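Local coordinates for single-stranded DNA-binding protein (Enterobacter phage Enc34, PDB 5ODK), which probably binds single-stranded DNA through an OB fold, most likely during phage DNA replication, at residues H22-L35 and L166-E180. Residues are numbered along the deposited sequence; the frame is centred on the assembly and turned at random. Where two conformers were deposited one is given.
Sequences HIKVSNVRCSYPHL and LLSVLKRKDDEPFGE
Strands 23-26 and 28-31 of the OB fold meet at a corner, where the CA atoms of Asn27 and Arg172 are 6.9 Å apart; both pair with strand 144-156, as does strand 159-173, and the construct's tail runs on beside 29-32. Asn27 and Val28 both face Val145, a G1 beta bulge. Arg172 grips Asn27 side-on. Its NE and NH2 donate to Asn27 OD1 in the guanidinium plane, at 2.9 Å and 3.2 Å. Bends at chi2 (-72°) and chi3 (-71°) fold the arginine back to this oxygen. Asn27 ND2 is hydrogen-bonded to Asn14 OD1.

The extended Arg29 enters a sandwich. Phe178 CE1 lies over one guanidinium face, 3.4 Å from Arg29 CZ, with the planes 41° apart. Asp175 stacks nearly parallel on the opposite face; this long salt bridge works by charge alone. Asp175 OD2 is also hydrogen-bonded to Trp144 NE1. At the edge, Arg29 NH2 donates to Glu176 O (2.9 Å); Arg29 NE donates to Gly142 O.

Glu180 ends this truncated construct. Tyr32 N points nearly straight at Glu180 OE1 (2.7 Å), but from above the carboxylate plane. In one of two conformers, Ser31 OG donates to Glu180 OE2. The carboxylate stacks over the Tyr32 ring.

Leu35 CD2 meets Leu166 CD2 (3.7 Å).

Two N-H groups thus fix the Asn27 oxygen. Stacking and the edge bond restrict the Arg29 guanidinium, holding the tail by aromatic and polar contacts.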
ATOM      1  N   HIS A  22      11.243  -3.913   0.329  1.00 12.07           N
ATOM      2  CA  HIS A  22       9.918  -3.823   0.897  1.00 10.86           C
ATOM      3  C   HIS A  22       9.769  -2.598   1.771  1.00 11.09           C
ATOM      4  O   HIS A  22      10.773  -2.138   2.352  1.00 12.82           O
ATOM      5  CB  HIS A  22       9.603  -5.076   1.730  1.00 11.49           C
ATOM      6  CG  HIS A  22       9.539  -6.332   0.932  1.00 12.16           C
ATOM      7  ND1 HIS A  22      10.658  -7.032   0.573  1.00 12.97           N
ATOM      8  CD2 HIS A  22       8.475  -7.034   0.454  1.00 13.35           C
ATOM      9  CE1 HIS A  22      10.295  -8.126  -0.080  1.00 13.56           C
ATOM     10  NE2 HIS A  22       8.973  -8.128  -0.196  1.00 14.25           N
ATOM     11  N   ILE A  23       8.554  -2.089   1.829  1.00 10.62           N
ATOM     12  CA  ILE A  23       8.226  -0.914   2.607  1.00 11.44           C
ATOM     13  C   ILE A  23       7.005  -1.247   3.453  1.00 11.87           C
ATOM     14  O   ILE A  23       5.947  -1.604   2.906  1.00 11.74           O
ATOM     15  CB  ILE A  23       7.906   0.295   1.692  1.00 12.31           C
ATOM     16  CG1 ILE A  23       9.046   0.531   0.701  1.00 13.67           C
ATOM     17  CG2 ILE A  23       7.623   1.537   2.534  1.00 13.93           C
ATOM     18  CD1 ILE A  23       8.679   1.500  -0.399  1.00 15.86           C
ATOM     19  N   LYS A  24       7.112  -1.066   4.766  1.00 11.82           N
ATOM     20  CA  LYS A  24       5.946  -1.125   5.657  1.00 12.25           C
ATOM     21  C   LYS A  24       5.439   0.291   5.885  1.00 11.59           C
ATOM     22  O   LYS A  24       6.230   1.154   6.272  1.00 12.41           O
ATOM     23  CB  LYS A  24       6.273  -1.783   7.003  1.00 13.03           C
ATOM     24  CG  LYS A  24       5.077  -1.916   7.936  1.00 14.19           C
ATOM     25  CD  LYS A  24       5.471  -2.622   9.226  1.00 16.98           C
ATOM     26  CE  LYS A  24       4.331  -2.761  10.194  1.00 20.21           C
ATOM     27  NZ  LYS A  24       4.802  -3.527  11.393  1.00 23.39           N
ATOM     28  N   VAL A  25       4.167   0.529   5.600  1.00 11.82           N
ATOM     29  CA  VAL A  25       3.462   1.747   5.965  1.00 13.01           C
ATOM     30  C   VAL A  25       2.535   1.396   7.100  1.00 11.29           C
ATOM     31  O   VAL A  25       1.687   0.502   6.973  1.00 12.95           O
ATOM     32  CB  VAL A  25       2.747   2.437   4.807  1.00 15.02           C
ATOM     33  CG1 VAL A  25       3.769   2.967   3.812  1.00 17.39           C
ATOM     34  CG2 VAL A  25       1.669   1.606   4.165  1.00 15.23           C
ATOM     35  N   SER A  26       2.734   2.038   8.244  1.00 12.86           N
ATOM     36  CA  SER A  26       2.029   1.675   9.469  1.00 12.90           C
ATOM     37  C   SER A  26       0.968   2.687   9.806  1.00 13.45           C
ATOM     38  O   SER A  26       1.178   3.898   9.621  1.00 14.24           O
ATOM     39  CB  SER A  26       2.987   1.499  10.623  1.00 15.82           C
ATOM     40  OG  SER A  26       4.001   0.555  10.300  1.00 20.63           O
ATOM     41  N   ASN A  27      -0.162   2.210  10.330  1.00 13.89           N
ATOM     42  CA  ASN A  27      -1.206   3.089  10.845  1.00 13.60           C
ATOM     43  C   ASN A  27      -1.747   4.026   9.773  1.00 13.37           C
ATOM     44  O   ASN A  27      -1.634   5.259   9.840  1.00 14.54           O
ATOM     45  CB  ASN A  27      -0.680   3.809  12.079  1.00 15.32           C
ATOM     46  CG  ASN A  27      -0.143   2.845  13.108  1.00 15.89           C
ATOM     47  OD1 ASN A  27      -0.872   1.900  13.503  1.00 18.13           O
ATOM     48  ND2 ASN A  27       1.127   3.010  13.497  1.00 18.91           N
ATOM     49  N   VAL A  28      -2.350   3.388   8.786  1.00 12.58           N
ATOM     50  CA  VAL A  28      -2.980   4.060   7.641  1.00 12.71           C
ATOM     51  C   VAL A  28      -4.425   3.585   7.557  1.00 11.29           C
ATOM     52  O   VAL A  28      -4.745   2.486   8.047  1.00 12.75           O
ATOM     53  CB  VAL A  28      -2.216   3.814   6.341  1.00 12.67           C
ATOM     54  CG1 VAL A  28      -0.812   4.384   6.462  1.00 14.29           C
ATOM     55  CG2 VAL A  28      -2.185   2.336   5.976  1.00 12.95           C
ATOM     56  N   ARG A  29      -5.293   4.386   6.949  1.00 11.54           N
ATOM     57  CA  ARG A  29      -6.690   3.989   6.866  1.00 12.02           C
ATOM     58  C   ARG A  29      -6.932   3.314   5.535  1.00 13.16           C
ATOM     59  O   ARG A  29      -6.505   3.777   4.499  1.00 17.79           O
ATOM     60  CB  ARG A  29      -7.607   5.208   7.060  1.00 13.95           C
ATOM     61  CG  ARG A  29      -9.018   4.908   7.504  1.00 16.31           C
ATOM     62  CD  ARG A  29      -9.729   6.173   7.958  1.00 17.99           C
ATOM     63  NE  ARG A  29     -11.059   5.843   8.401  1.00 19.98           N
ATOM     64  CZ  ARG A  29     -11.993   6.724   8.651  1.00 22.54           C
ATOM     65  NH1 ARG A  29     -11.759   8.024   8.521  1.00 28.48           N
ATOM     66  NH2 ARG A  29     -13.183   6.301   9.019  1.00 23.84           N
ATOM     67  N   CYS A  30      -7.626   2.194   5.541  1.00 13.15           N
ATOM     68  CA  CYS A  30      -7.834   1.544   4.281  1.00 14.35           C
ATOM     69  C   CYS A  30      -9.152   1.896   3.624  1.00 13.02           C
ATOM     70  O   CYS A  30     -10.120   2.323   4.259  1.00 13.73           O
ATOM     71  CB  CYS A  30      -7.687   0.048   4.354  1.00 16.33           C
ATOM     72  SG  CYS A  30      -9.106  -0.811   4.916  1.00 20.02           S
ATOM     73  N   SER A  31      -9.155   1.668   2.320  0.80 12.57           N
ATOM     74  CA  SER A  31     -10.270   1.966   1.462  0.80 12.95           C
ATOM     75  C   SER A  31     -10.308   0.885   0.357  0.80 12.78           C
ATOM     76  O   SER A  31      -9.282   0.364  -0.061  0.80 12.56           O
ATOM     77  CB  SER A  31      -9.985   3.360   0.920  0.80 16.96           C
ATOM     78  OG  SER A  31     -10.917   3.742  -0.018  0.80 18.85           O
ATOM     79  N   TYR A  32     -11.513   0.548  -0.092  1.00 12.53           N
ATOM     80  CA  TYR A  32     -11.695  -0.379  -1.206  1.00 13.34           C
ATOM     81  C   TYR A  32     -10.892  -1.675  -1.056  1.00 13.13           C
ATOM     82  O   TYR A  32     -10.246  -2.132  -1.991  1.00 13.83           O
ATOM     83  CB  TYR A  32     -11.381   0.298  -2.545  1.00 14.45           C
ATOM     84  CG  TYR A  32     -12.151   1.553  -2.793  1.00 16.25           C
ATOM     85  CD1 TYR A  32     -13.514   1.519  -2.982  1.00 19.17           C
ATOM     86  CD2 TYR A  32     -11.505   2.781  -2.867  1.00 17.89           C
ATOM     87  CE1 TYR A  32     -14.234   2.675  -3.227  1.00 21.94           C
ATOM     88  CE2 TYR A  32     -12.215   3.939  -3.103  1.00 22.78           C
ATOM     89  CZ  TYR A  32     -13.582   3.881  -3.271  1.00 23.00           C
ATOM     90  OH  TYR A  32     -14.328   5.015  -3.527  1.00 32.15           O
ATOM     91  N   PRO A  33     -10.974  -2.330   0.127  1.00 13.37           N
ATOM     92  CA  PRO A  33     -10.250  -3.590   0.250  1.00 12.92           C
ATOM     93  C   PRO A  33     -10.833  -4.706  -0.616  1.00 13.09           C
ATOM     94  O   PRO A  33     -12.067  -4.891  -0.642  1.00 14.69           O
ATOM     95  CB  PRO A  33     -10.401  -3.959   1.719  1.00 14.74           C
ATOM     96  CG  PRO A  33     -11.698  -3.305   2.117  1.00 16.02           C
ATOM     97  CD  PRO A  33     -11.683  -1.996   1.355  1.00 14.10           C
ATOM     98  N   HIS A  34      -9.941  -5.404  -1.305  1.00 11.95           N
ATOM     99  CA  HIS A  34     -10.235  -6.647  -2.038  1.00 11.90           C
ATOM    100  C   HIS A  34      -9.168  -7.635  -1.690  1.00 11.46           C
ATOM    101  O   HIS A  34      -8.237  -7.886  -2.424  1.00 12.37           O
ATOM    102  CB  HIS A  34     -10.348  -6.405  -3.524  1.00 13.81           C
ATOM    103  CG  HIS A  34     -11.515  -5.566  -3.894  1.00 16.52           C
ATOM    104  ND1 HIS A  34     -12.813  -6.039  -3.850  1.00 20.90           N
ATOM    105  CD2 HIS A  34     -11.598  -4.270  -4.238  1.00 18.15           C
ATOM    106  CE1 HIS A  34     -13.646  -5.075  -4.200  1.00 25.39           C
ATOM    107  NE2 HIS A  34     -12.931  -3.990  -4.453  1.00 24.30           N
ATOM    108  N   LEU A  35      -9.329  -8.175  -0.486  1.00 12.27           N
ATOM    109  CA  LEU A  35      -8.383  -9.106   0.127  1.00 12.31           C
ATOM    110  C   LEU A  35      -8.930 -10.523   0.228  1.00 13.15           C
ATOM    111  O   LEU A  35      -8.182 -11.466   0.483  1.00 14.38           O
ATOM    112  CB  LEU A  35      -7.994  -8.639   1.512  1.00 12.05           C
ATOM    113  CG  LEU A  35      -7.436  -7.228   1.615  1.00 12.24           C
ATOM    114  CD1 LEU A  35      -7.134  -6.889   3.063  1.00 12.86           C
ATOM    115  CD2 LEU A  35      -6.202  -7.009   0.749  1.00 13.45           C
ATOM    116  N   LEU A 166       1.115  -5.532  -3.306  1.00 10.89           N
ATOM    117  CA  LEU A 166       0.495  -5.658  -1.991  1.00 10.47           C
ATOM    118  C   LEU A 166       0.882  -6.984  -1.399  1.00 10.84           C
ATOM    119  O   LEU A 166       0.459  -8.020  -1.910  1.00 11.47           O
ATOM    120  CB  LEU A 166      -1.013  -5.554  -2.120  1.00 10.12           C
ATOM    121  CG  LEU A 166      -1.803  -5.662  -0.825  1.00 10.81           C
ATOM    122  CD1 LEU A 166      -1.414  -4.583   0.145  1.00 12.05           C
ATOM    123  CD2 LEU A 166      -3.289  -5.620  -1.115  1.00 12.68           C
ATOM    124  N   LEU A 167       1.666  -6.981  -0.314  1.00 10.04           N
ATOM    125  CA  LEU A 167       2.249  -8.224   0.212  1.00 10.90           C
ATOM    126  C   LEU A 167       1.701  -8.633   1.568  1.00 10.36           C
ATOM    127  O   LEU A 167       1.616  -9.846   1.838  1.00 10.80           O
ATOM    128  CB  LEU A 167       3.763  -8.136   0.214  1.00 12.79           C
ATOM    129  CG  LEU A 167       4.227  -7.941  -1.227  1.00 16.17           C
ATOM    130  CD1 LEU A 167       5.484  -7.169  -1.368  1.00 17.43           C
ATOM    131  CD2 LEU A 167       4.181  -9.155  -2.063  1.00 13.61           C
ATOM    132  N   SER A 168       1.271  -7.691   2.388  1.00 10.11           N
ATOM    133  CA  SER A 168       0.620  -8.020   3.656  1.00 10.26           C
ATOM    134  C   SER A 168      -0.261  -6.886   4.097  1.00 10.45           C
ATOM    135  O   SER A 168       0.027  -5.712   3.802  1.00 10.45           O
ATOM    136  CB  SER A 168       1.650  -8.366   4.687  1.00 12.37           C
ATOM    137  OG  SER A 168       2.364  -7.275   5.140  1.00 15.06           O
ATOM    138  N   VAL A 169      -1.324  -7.201   4.840  1.00 10.49           N
ATOM    139  CA  VAL A 169      -2.180  -6.234   5.496  1.00 10.50           C
ATOM    140  C   VAL A 169      -2.453  -6.744   6.899  1.00 10.84           C
ATOM    141  O   VAL A 169      -2.879  -7.892   7.045  1.00 12.13           O
ATOM    142  CB  VAL A 169      -3.494  -6.016   4.765  1.00 10.92           C
ATOM    143  CG1 VAL A 169      -4.340  -4.967   5.461  1.00 13.07           C
ATOM    144  CG2 VAL A 169      -3.232  -5.606   3.319  1.00 11.91           C
ATOM    145  N   LEU A 170      -2.240  -5.912   7.898  1.00 10.45           N
ATOM    146  CA  LEU A 170      -2.443  -6.187   9.325  1.00 11.33           C
ATOM    147  C   LEU A 170      -3.491  -5.225   9.854  1.00 11.31           C
ATOM    148  O   LEU A 170      -3.314  -4.018   9.770  1.00 12.33           O
ATOM    149  CB  LEU A 170      -1.142  -5.978  10.103  1.00 12.76           C
ATOM    150  CG  LEU A 170      -1.208  -5.890  11.629  1.00 13.89           C
ATOM    151  CD1 LEU A 170      -1.700  -7.180  12.258  1.00 15.58           C
ATOM    152  CD2 LEU A 170       0.115  -5.457  12.240  1.00 16.63           C
ATOM    153  N   LYS A 171      -4.575  -5.756  10.430  1.00 12.00           N
ATOM    154  CA  LYS A 171      -5.557  -4.913  11.061  1.00 12.47           C
ATOM    155  C   LYS A 171      -4.971  -4.270  12.321  1.00 12.29           C
ATOM    156  O   LYS A 171      -4.355  -4.951  13.127  1.00 14.05           O
ATOM    157  CB  LYS A 171      -6.807  -5.689  11.419  1.00 13.65           C
ATOM    158  CG  LYS A 171      -7.856  -4.773  12.002  1.00 19.73           C
ATOM    159  CD  LYS A 171      -9.212  -5.146  11.767  1.00 23.44           C
ATOM    160  CE  LYS A 171     -10.178  -4.101  12.290  1.00 19.10           C
ATOM    161  NZ  LYS A 171     -11.391  -4.884  12.513  1.00 16.85           N
ATOM    162  N   ARG A 172      -5.164  -2.957  12.454  1.00 11.83           N
ATOM    163  CA  ARG A 172      -4.689  -2.196  13.591  1.00 13.42           C
ATOM    164  C   ARG A 172      -5.775  -1.628  14.482  1.00 14.15           C
ATOM    165  O   ARG A 172      -5.624  -1.675  15.703  1.00 18.20           O
ATOM    166  CB  ARG A 172      -3.799  -1.051  13.107  1.00 14.14           C
ATOM    167  CG  ARG A 172      -2.478  -1.481  12.513  1.00 15.06           C
ATOM    168  CD  ARG A 172      -1.492  -1.987  13.529  1.00 16.92           C
ATOM    169  NE  ARG A 172      -1.009  -0.867  14.326  1.00 17.19           N
ATOM    170  CZ  ARG A 172      -0.392  -0.961  15.486  1.00 23.76           C
ATOM    171  NH1 ARG A 172      -0.161  -2.149  16.051  1.00 31.27           N
ATOM    172  NH2 ARG A 172      -0.015   0.160  16.075  1.00 30.52           N
ATOM    173  N   LYS A 173      -6.812  -1.026  13.914  1.00 13.87           N
ATOM    174  CA  LYS A 173      -7.850  -0.373  14.717  1.00 15.89           C
ATOM    175  C   LYS A 173      -9.149  -0.305  13.955  1.00 14.01           C
ATOM    176  O   LYS A 173      -9.140  -0.152  12.744  1.00 16.36           O
ATOM    177  CB  LYS A 173      -7.423   1.062  15.043  1.00 18.99           C
ATOM    178  CG  LYS A 173      -8.119   1.719  16.221  1.00 26.50           C
ATOM    179  CD  LYS A 173      -7.531   3.098  16.527  1.00 33.46           C
ATOM    180  CE  LYS A 173      -7.462   3.983  15.285  1.00 39.64           C
ATOM    181  NZ  LYS A 173      -7.510   5.442  15.549  1.00 45.07           N
ATOM    182  N   ASP A 174     -10.268  -0.436  14.670  1.00 15.97           N
ATOM    183  CA  ASP A 174     -11.563  -0.180  14.083  1.00 15.45           C
ATOM    184  C   ASP A 174     -11.828   1.322  14.006  1.00 16.29           C
ATOM    185  O   ASP A 174     -11.317   2.106  14.812  1.00 18.78           O
ATOM    186  CB  ASP A 174     -12.650  -0.874  14.898  1.00 16.86           C
ATOM    187  CG  ASP A 174     -12.633  -2.389  14.694  1.00 15.95           C
ATOM    188  OD1 ASP A 174     -12.821  -2.814  13.526  1.00 16.66           O
ATOM    189  OD2 ASP A 174     -12.395  -3.114  15.686  1.00 20.47           O
ATOM    190  N   ASP A 175     -12.638   1.706  13.027  1.00 17.29           N
ATOM    191  CA  ASP A 175     -13.104   3.095  12.890  1.00 17.78           C
ATOM    192  C   ASP A 175     -14.379   3.072  12.046  1.00 18.11           C
ATOM    193  O   ASP A 175     -14.849   2.006  11.646  1.00 19.06           O
ATOM    194  CB  ASP A 175     -11.974   3.965  12.278  1.00 16.93           C
ATOM    195  CG  ASP A 175     -12.133   5.466  12.494  1.00 19.03           C
ATOM    196  OD1 ASP A 175     -13.177   5.923  12.989  1.00 21.74           O
ATOM    197  OD2 ASP A 175     -11.156   6.159  12.097  1.00 21.52           O
ATOM    198  N   GLU A 176     -14.977   4.227  11.826  1.00 19.54           N
ATOM    199  CA  GLU A 176     -16.213   4.323  11.064  1.00 20.78           C
ATOM    200  C   GLU A 176     -16.033   3.760   9.652  1.00 19.75           C
ATOM    201  O   GLU A 176     -15.092   4.153   8.967  1.00 20.19           O
ATOM    202  CB  GLU A 176     -16.704   5.780  11.004  1.00 25.31           C
ATOM    203  CG  GLU A 176     -18.045   5.991  10.297  1.00 29.88           C
ATOM    204  CD  GLU A 176     -19.245   5.445  11.047  1.00 37.63           C
ATOM    205  OE1 GLU A 176     -19.175   5.282  12.288  1.00 41.54           O
ATOM    206  OE2 GLU A 176     -20.278   5.189  10.379  1.00 46.88           O
ATOM    207  N   PRO A 177     -16.906   2.826   9.231  1.00 20.02           N
ATOM    208  CA  PRO A 177     -16.797   2.335   7.850  1.00 20.66           C
ATOM    209  C   PRO A 177     -17.094   3.398   6.806  1.00 20.39           C
ATOM    210  O   PRO A 177     -17.989   4.214   6.980  1.00 23.60           O
ATOM    211  CB  PRO A 177     -17.845   1.207   7.773  1.00 21.70           C
ATOM    212  CG  PRO A 177     -18.108   0.851   9.178  1.00 25.25           C
ATOM    213  CD  PRO A 177     -17.952   2.107   9.975  1.00 21.62           C
ATOM    214  N   PHE A 178     -16.345   3.362   5.711  1.00 21.56           N
ATOM    215  CA  PHE A 178     -16.667   4.229   4.584  1.00 23.86           C
ATOM    216  C   PHE A 178     -17.928   3.734   3.851  1.00 26.63           C
ATOM    217  O   PHE A 178     -18.578   4.526   3.192  1.00 39.33           O
ATOM    218  CB  PHE A 178     -15.474   4.338   3.621  1.00 24.42           C
ATOM    219  CG  PHE A 178     -14.245   5.019   4.194  1.00 21.36           C
ATOM    220  CD1 PHE A 178     -14.326   6.167   4.969  1.00 22.58           C
ATOM    221  CD2 PHE A 178     -12.972   4.551   3.843  1.00 18.34           C
ATOM    222  CE1 PHE A 178     -13.178   6.785   5.444  1.00 22.36           C
ATOM    223  CE2 PHE A 178     -11.835   5.185   4.278  1.00 17.81           C
ATOM    224  CZ  PHE A 178     -11.934   6.287   5.117  1.00 18.13           C
ATOM    225  N   GLY A 179     -18.266   2.446   3.938  1.00 27.58           N
ATOM    226  CA  GLY A 179     -19.482   1.918   3.249  1.00 34.43           C
ATOM    227  C   GLY A 179     -19.365   1.878   1.738  1.00 37.93           C
ATOM    228  O   GLY A 179     -20.303   2.219   0.982  1.00 43.69           O
ATOM    229  N   GLU A 180     -18.187   1.464   1.303  1.00 36.49           N
ATOM    230  CA  GLU A 180     -17.873   1.256  -0.091  1.00 32.45           C
ATOM    231  C   GLU A 180     -18.451  -0.120  -0.480  1.00 43.64           C
ATOM    232  O   GLU A 180     -18.783  -0.344  -1.633  1.00 50.67           O
ATOM    233  CB  GLU A 180     -16.345   1.327  -0.268  1.00 31.35           C
ATOM    234  CG  GLU A 180     -15.717   2.666   0.213  1.00 25.05           C
ATOM    235  CD  GLU A 180     -14.252   2.597   0.595  1.00 21.37           C
ATOM    236  OE1 GLU A 180     -13.797   1.555   1.059  1.00 22.27           O
ATOM    237  OE2 GLU A 180     -13.567   3.639   0.441  1.00 25.18           O
TER